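Local coordinates for protein LupI (Flavobacterium sp. YS-80-122, PDB 6IY4) that probably inhibits metalloendopeptidases, in keeping with its membership of the Inh family of small beta-rich protease inhibitors, at residues A[68-73]-A[88-93]; A[77-80]-A[86-89]. All coordinates share one frame; numbering follows the deposited sequence.

How the interactions relate
Both contacts belong to one antiparallel sheet and lie with their centres about 5 Å apart. Along the chain, strands 66-74, 77-82 and 86-92 follow one another, and they stand side by side in the sheet in that order, an antiparallel meander. Interaction 2 (77-80 with 86-89) joins the two neighbouring strands of the last hairpin, while interaction 1 (68-73 with 88-93) reaches across the middle strand, 77-82, to link its two flanking partners. The segments share Leu88 and Val89, but only Leu88 takes part in both contacts. Together they tie the C-terminal strand to strand 77-82 by backbone pairing and to strand 66-74 by side chains, consistent with the beta barrel of the Inh family.

Interaction 1: residues A[68-73]-A[88-93]; sequences LFLELR and LVMQRA
Leu68 and Leu88 meet through their CD2 methyls, which stand 3.7 Å apart, while the two side chains run obliquely past each other. Leu68 CD2 also lies 4.1 Å from Leu88 CB, so this one methyl rests against both the base and one branch of its partner. Leu70 carries the second half of the contact: its CD2 sits 4.0 Å from Met90 SD and 3.8 Å from Leu88 O, wedged between the thioether and the backbone of the far strand. Leu70 and Met90 cross at about a right angle. The methionine has CG placed between its backbone N and carbonyl carbon (chi1 72°) and bends again at chi3 (-86°), a course that brings the sulfur alongside the leucine methyl. No hydrogen bond links the segments; the strand axes come no closer than 8.6 Å and are inclined at 54°, and apolar side chains make the contact by reaching over strand 77-82. Tyr78, on that intervening strand, touches both Leu70 and Met90. Leu57 and Leu59 of strand 56-60 and Trp10 and Phe12 of strand 8-14 extend this apolar interior, and Trp42 and Leu43 close over Leu88 and Leu68 from a loop.

Interaction 2: residues A[77-80]-A[86-89]; sequences RYEG and KTLV
Arg77 lays one face of its guanidinium against Val89, whose CG1 methyl sits 3.5 Å above the plane, displaced toward the rim, and 3.7 Å from Arg77 NH2. The two side chains cross obliquely. Extended from CG to NE, with CG anti to the backbone N (chi1 -178°), the arginine brings its flat group across to the neighbouring strand. Its edge is used differently: NE, at 2.7 Å, and NH2, at 2.9 Å, both donate to OE2 of Glu79, two residues on in its own strand, a side-on salt bridge to a single oxygen. That oxygen lies nearly in the guanidinium plane and is approached on its anti side, so the pair fixes the rotation of the group and keeps its face turned to the valine. With an alanine here, Glu79 OE2 would probably lose both of its arginine donors and the Val89 CG1 methyl its guanidinium cover. Further along the same face, Thr87 CG2 packs against Glu79 CB at 3.9 Å. Beneath these side chains, Gly80 and Leu88 form a hydrogen-bonded antiparallel pair, each N bound to the other's O at 2.8 Å in nearly straight bonds, while Glu79 and Val89 make the adjoining non-hydrogen-bonded pair. Tyr13 and Gln15 touch both Arg77 and Val89, and Arg73 of strand 66-74 packs on Glu79. The arginine's charge is thus directed in plane at its own strand, and the ion pair probably aids packing across the hairpin by holding the guanidinium's orientation, not by pairing charges between strands.

Interaction 1: residues A[68-73]-A[88-93]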
loop_
_atom_site.group_PDB
_atom_site.type_symbol
_atom_site.label_atom_id
_atom_site.label_comp_id
_atom_site.label_asym_id
_atom_site.label_seq_id
_atom_site.Cartn_x
_atom_site.Cartn_y
_atom_site.Cartn_z
ATOM N N LEU A 68 5.031 5.889 1.078
ATOM C CA LEU A 68 4.358 6.181 -0.212
ATOM C C LEU A 68 2.991 6.776 0.096
ATOM O O LEU A 68 2.324 6.341 1.040
ATOM C CB LEU A 68 4.204 4.909 -1.033
ATOM C CG LEU A 68 3.805 5.109 -2.489
ATOM C CD1 LEU A 68 4.916 5.782 -3.256
ATOM C CD2 LEU A 68 3.423 3.779 -3.134
ATOM N N PHE A 69 2.552 7.677 -0.750
ATOM C CA PHE A 69 1.161 8.142 -0.829
ATOM C C PHE A 69 0.562 7.527 -2.083
ATOM O O PHE A 69 1.148 7.678 -3.175
ATOM C CB PHE A 69 1.053 9.663 -0.887
ATOM C CG PHE A 69 -0.373 10.098 -1.121
ATOM C CD1 PHE A 69 -1.322 9.981 -0.118
ATOM C CD2 PHE A 69 -0.763 10.572 -2.350
ATOM C CE1 PHE A 69 -2.627 10.364 -0.328
ATOM C CE2 PHE A 69 -2.073 10.947 -2.562
ATOM C CZ PHE A 69 -2.989 10.842 -1.560
ATOM N N LEU A 70 -0.602 6.899 -1.946
ATOM C CA LEU A 70 -1.342 6.354 -3.113
ATOM C C LEU A 70 -2.686 7.065 -3.230
ATOM O O LEU A 70 -3.371 7.242 -2.224
ATOM C CB LEU A 70 -1.582 4.854 -2.970
ATOM C CG LEU A 70 -0.331 4.001 -2.733
ATOM C CD1 LEU A 70 0.004 3.768 -1.261
ATOM C CD2 LEU A 70 -0.457 2.653 -3.439
ATOM N N GLU A 71 -3.042 7.392 -4.446
ATOM C CA GLU A 71 -4.357 8.010 -4.735
ATOM C C GLU A 71 -5.420 6.916 -4.825
ATOM O O GLU A 71 -5.194 5.892 -5.458
ATOM C CB GLU A 71 -4.188 8.795 -6.028
ATOM C CG GLU A 71 -5.377 9.574 -6.505
ATOM C CD GLU A 71 -4.999 10.464 -7.689
ATOM O OE1 GLU A 71 -3.938 10.207 -8.332
ATOM O OE2 GLU A 71 -5.754 11.435 -7.952
ATOM N N LEU A 72 -6.601 7.203 -4.302
ATOM C CA LEU A 72 -7.807 6.370 -4.455
ATOM C C LEU A 72 -8.268 6.515 -5.887
ATOM O O LEU A 72 -8.420 7.693 -6.338
ATOM C CB LEU A 72 -8.859 6.887 -3.484
ATOM C CG LEU A 72 -10.161 6.112 -3.442
ATOM C CD1 LEU A 72 -9.967 4.644 -3.182
ATOM C CD2 LEU A 72 -11.046 6.757 -2.389
ATOM N N ARG A 73 -8.433 5.400 -6.598
ATOM C CA ARG A 73 -8.836 5.473 -8.027
ATOM C C ARG A 73 -10.318 5.143 -8.172
ATOM O O ARG A 73 -10.993 5.773 -8.961
ATOM C CB ARG A 73 -7.922 4.603 -8.885
ATOM C CG ARG A 73 -6.483 5.099 -8.920
ATOM C CD ARG A 73 -6.020 5.789 -10.203
ATOM N NE ARG A 73 -7.004 6.705 -10.728
ATOM C CZ ARG A 73 -7.227 7.920 -10.259
ATOM N NH1 ARG A 73 -6.501 8.386 -9.258
ATOM N NH2 ARG A 73 -8.182 8.668 -10.788
ATOM N N LEU A 88 2.811 1.781 -8.271
ATOM C CA LEU A 88 2.442 0.665 -7.372
ATOM C C LEU A 88 0.938 0.680 -7.285
ATOM O O LEU A 88 0.343 1.742 -7.004
ATOM C CB LEU A 88 3.050 0.852 -5.986
ATOM C CG LEU A 88 2.772 -0.265 -4.989
ATOM C CD1 LEU A 88 3.423 -1.549 -5.421
ATOM C CD2 LEU A 88 3.254 0.119 -3.615
ATOM N N VAL A 89 0.361 -0.457 -7.590
ATOM C CA VAL A 89 -1.094 -0.667 -7.569
ATOM C C VAL A 89 -1.414 -1.494 -6.337
ATOM O O VAL A 89 -0.671 -2.454 -6.035
ATOM C CB VAL A 89 -1.529 -1.409 -8.848
ATOM C CG1 VAL A 89 -3.022 -1.666 -8.847
ATOM C CG2 VAL A 89 -1.115 -0.629 -10.094
ATOM N N MET A 90 -2.477 -1.126 -5.637
ATOM C CA MET A 90 -2.990 -1.984 -4.554
ATOM C C MET A 90 -4.486 -2.140 -4.813
ATOM O O MET A 90 -5.178 -1.165 -5.086
ATOM C CB MET A 90 -2.613 -1.487 -3.150
ATOM C CG MET A 90 -3.277 -0.336 -2.718
ATOM S SD MET A 90 -2.571 0.225 -1.100
ATOM C CE MET A 90 -3.497 -0.720 0.096
ATOM N N GLN A 91 -4.953 -3.364 -4.825
ATOM C CA GLN A 91 -6.362 -3.638 -5.165
ATOM C C GLN A 91 -6.837 -4.715 -4.226
ATOM O O GLN A 91 -6.080 -5.640 -4.014
ATOM C CB GLN A 91 -6.528 -4.251 -6.539
ATOM C CG GLN A 91 -6.268 -3.321 -7.685
ATOM C CD GLN A 91 -6.619 -4.118 -8.917
ATOM O OE1 GLN A 91 -5.838 -4.951 -9.384
ATOM N NE2 GLN A 91 -7.849 -3.922 -9.383
ATOM N N ARG A 92 -8.063 -4.619 -3.761
ATOM C CA ARG A 92 -8.619 -5.719 -2.939
ATOM C C ARG A 92 -8.783 -6.962 -3.812
ATOM O O ARG A 92 -9.124 -6.841 -5.001
ATOM C CB ARG A 92 -9.946 -5.312 -2.311
ATOM C CG ARG A 92 -9.835 -4.283 -1.203
ATOM C CD ARG A 92 -11.169 -3.997 -0.601
ATOM N NE ARG A 92 -11.203 -3.105 0.520
ATOM C CZ ARG A 92 -11.024 -3.424 1.787
ATOM N NH1 ARG A 92 -10.654 -4.640 2.178
ATOM N NH2 ARG A 92 -11.198 -2.493 2.693
ATOM N N ALA A 93 -8.570 -8.148 -3.269
ATOM C CA ALA A 93 -8.625 -9.375 -4.120
ATOM C C ALA A 93 -7.599 -9.280 -5.264
ATOM O O ALA A 93 -7.935 -9.013 -6.430
ATOM C CB ALA A 93 -10.017 -9.577 -4.691
#

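Interaction 2: residues A[77-80]-A[86-89]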
loop_
_atom_site.group_PDB
_atom_site.type_symbol
_atom_site.label_atom_id
_atom_site.label_comp_id
_atom_site.label_asym_id
_atom_site.label_seq_id
_atom_site.Cartn_x
_atom_site.Cartn_y
_atom_site.Cartn_z
ATOM N N ARG A 77 -9.293 0.241 -4.913
ATOM C CA ARG A 77 -8.041 0.370 -5.705
ATOM C C ARG A 77 -7.335 1.685 -5.402
ATOM O O ARG A 77 -7.982 2.750 -5.489
ATOM C CB ARG A 77 -8.337 0.329 -7.208
ATOM C CG ARG A 77 -7.100 0.405 -8.096
ATOM C CD ARG A 77 -7.506 0.426 -9.564
ATOM N NE ARG A 77 -6.352 0.478 -10.446
ATOM C CZ ARG A 77 -5.778 -0.572 -11.033
ATOM N NH1 ARG A 77 -6.228 -1.798 -10.840
ATOM N NH2 ARG A 77 -4.737 -0.385 -11.809
ATOM N N TYR A 78 -6.055 1.598 -5.076
ATOM C CA TYR A 78 -5.168 2.777 -4.957
ATOM C C TYR A 78 -3.993 2.615 -5.905
ATOM O O TYR A 78 -3.592 1.502 -6.203
ATOM C CB TYR A 78 -4.622 2.921 -3.544
ATOM C CG TYR A 78 -5.617 3.141 -2.448
ATOM C CD1 TYR A 78 -6.127 2.071 -1.757
ATOM C CD2 TYR A 78 -5.977 4.410 -2.068
ATOM C CE1 TYR A 78 -7.003 2.257 -0.699
ATOM C CE2 TYR A 78 -6.871 4.614 -1.045
ATOM C CZ TYR A 78 -7.386 3.530 -0.357
ATOM O OH TYR A 78 -8.276 3.662 0.664
ATOM N N GLU A 79 -3.445 3.745 -6.375
ATOM C CA GLU A 79 -2.236 3.764 -7.226
ATOM C C GLU A 79 -1.277 4.854 -6.754
ATOM O O GLU A 79 -1.745 5.956 -6.494
ATOM C CB GLU A 79 -2.626 4.028 -8.673
ATOM C CG GLU A 79 -3.379 2.885 -9.276
ATOM C CD GLU A 79 -3.900 3.217 -10.654
ATOM O OE1 GLU A 79 -3.589 4.326 -11.141
ATOM O OE2 GLU A 79 -4.683 2.420 -11.192
ATOM N N GLY A 80 -0.001 4.525 -6.594
ATOM C CA GLY A 80 0.978 5.493 -6.109
ATOM C C GLY A 80 2.173 5.546 -7.025
ATOM O O GLY A 80 2.619 4.500 -7.537
ATOM N N LYS A 86 7.722 4.416 -11.707
ATOM C CA LYS A 86 6.906 3.187 -11.615
ATOM C C LYS A 86 5.577 3.568 -10.937
ATOM O O LYS A 86 5.524 4.647 -10.305
ATOM C CB LYS A 86 7.743 2.130 -10.894
ATOM C CG LYS A 86 8.994 1.707 -11.659
ATOM C CD LYS A 86 8.672 0.842 -12.866
ATOM C CE LYS A 86 9.594 1.058 -14.051
ATOM N NZ LYS A 86 9.037 0.428 -15.274
ATOM N N THR A 87 4.543 2.738 -11.107
ATOM C CA THR A 87 3.237 2.866 -10.401
ATOM C C THR A 87 3.026 1.601 -9.559
ATOM O O THR A 87 3.120 0.502 -10.100
ATOM C CB THR A 87 2.041 3.066 -11.331
ATOM O OG1 THR A 87 2.397 4.230 -12.070
ATOM C CG2 THR A 87 0.742 3.277 -10.588
ATOM N N LEU A 88 2.811 1.781 -8.271
ATOM C CA LEU A 88 2.442 0.665 -7.372
ATOM C C LEU A 88 0.938 0.680 -7.285
ATOM O O LEU A 88 0.343 1.742 -7.004
ATOM C CB LEU A 88 3.050 0.852 -5.986
ATOM C CG LEU A 88 2.772 -0.265 -4.989
ATOM C CD1 LEU A 88 3.423 -1.549 -5.421
ATOM C CD2 LEU A 88 3.254 0.119 -3.615
ATOM N N VAL A 89 0.361 -0.457 -7.590
ATOM C CA VAL A 89 -1.094 -0.667 -7.569
ATOM C C VAL A 89 -1.414 -1.494 -6.337
ATOM O O VAL A 89 -0.671 -2.454 -6.035
ATOM C CB VAL A 89 -1.529 -1.409 -8.848
ATOM C CG1 VAL A 89 -3.022 -1.666 -8.847
ATOM C CG2 VAL A 89 -1.115 -0.629 -10.094
#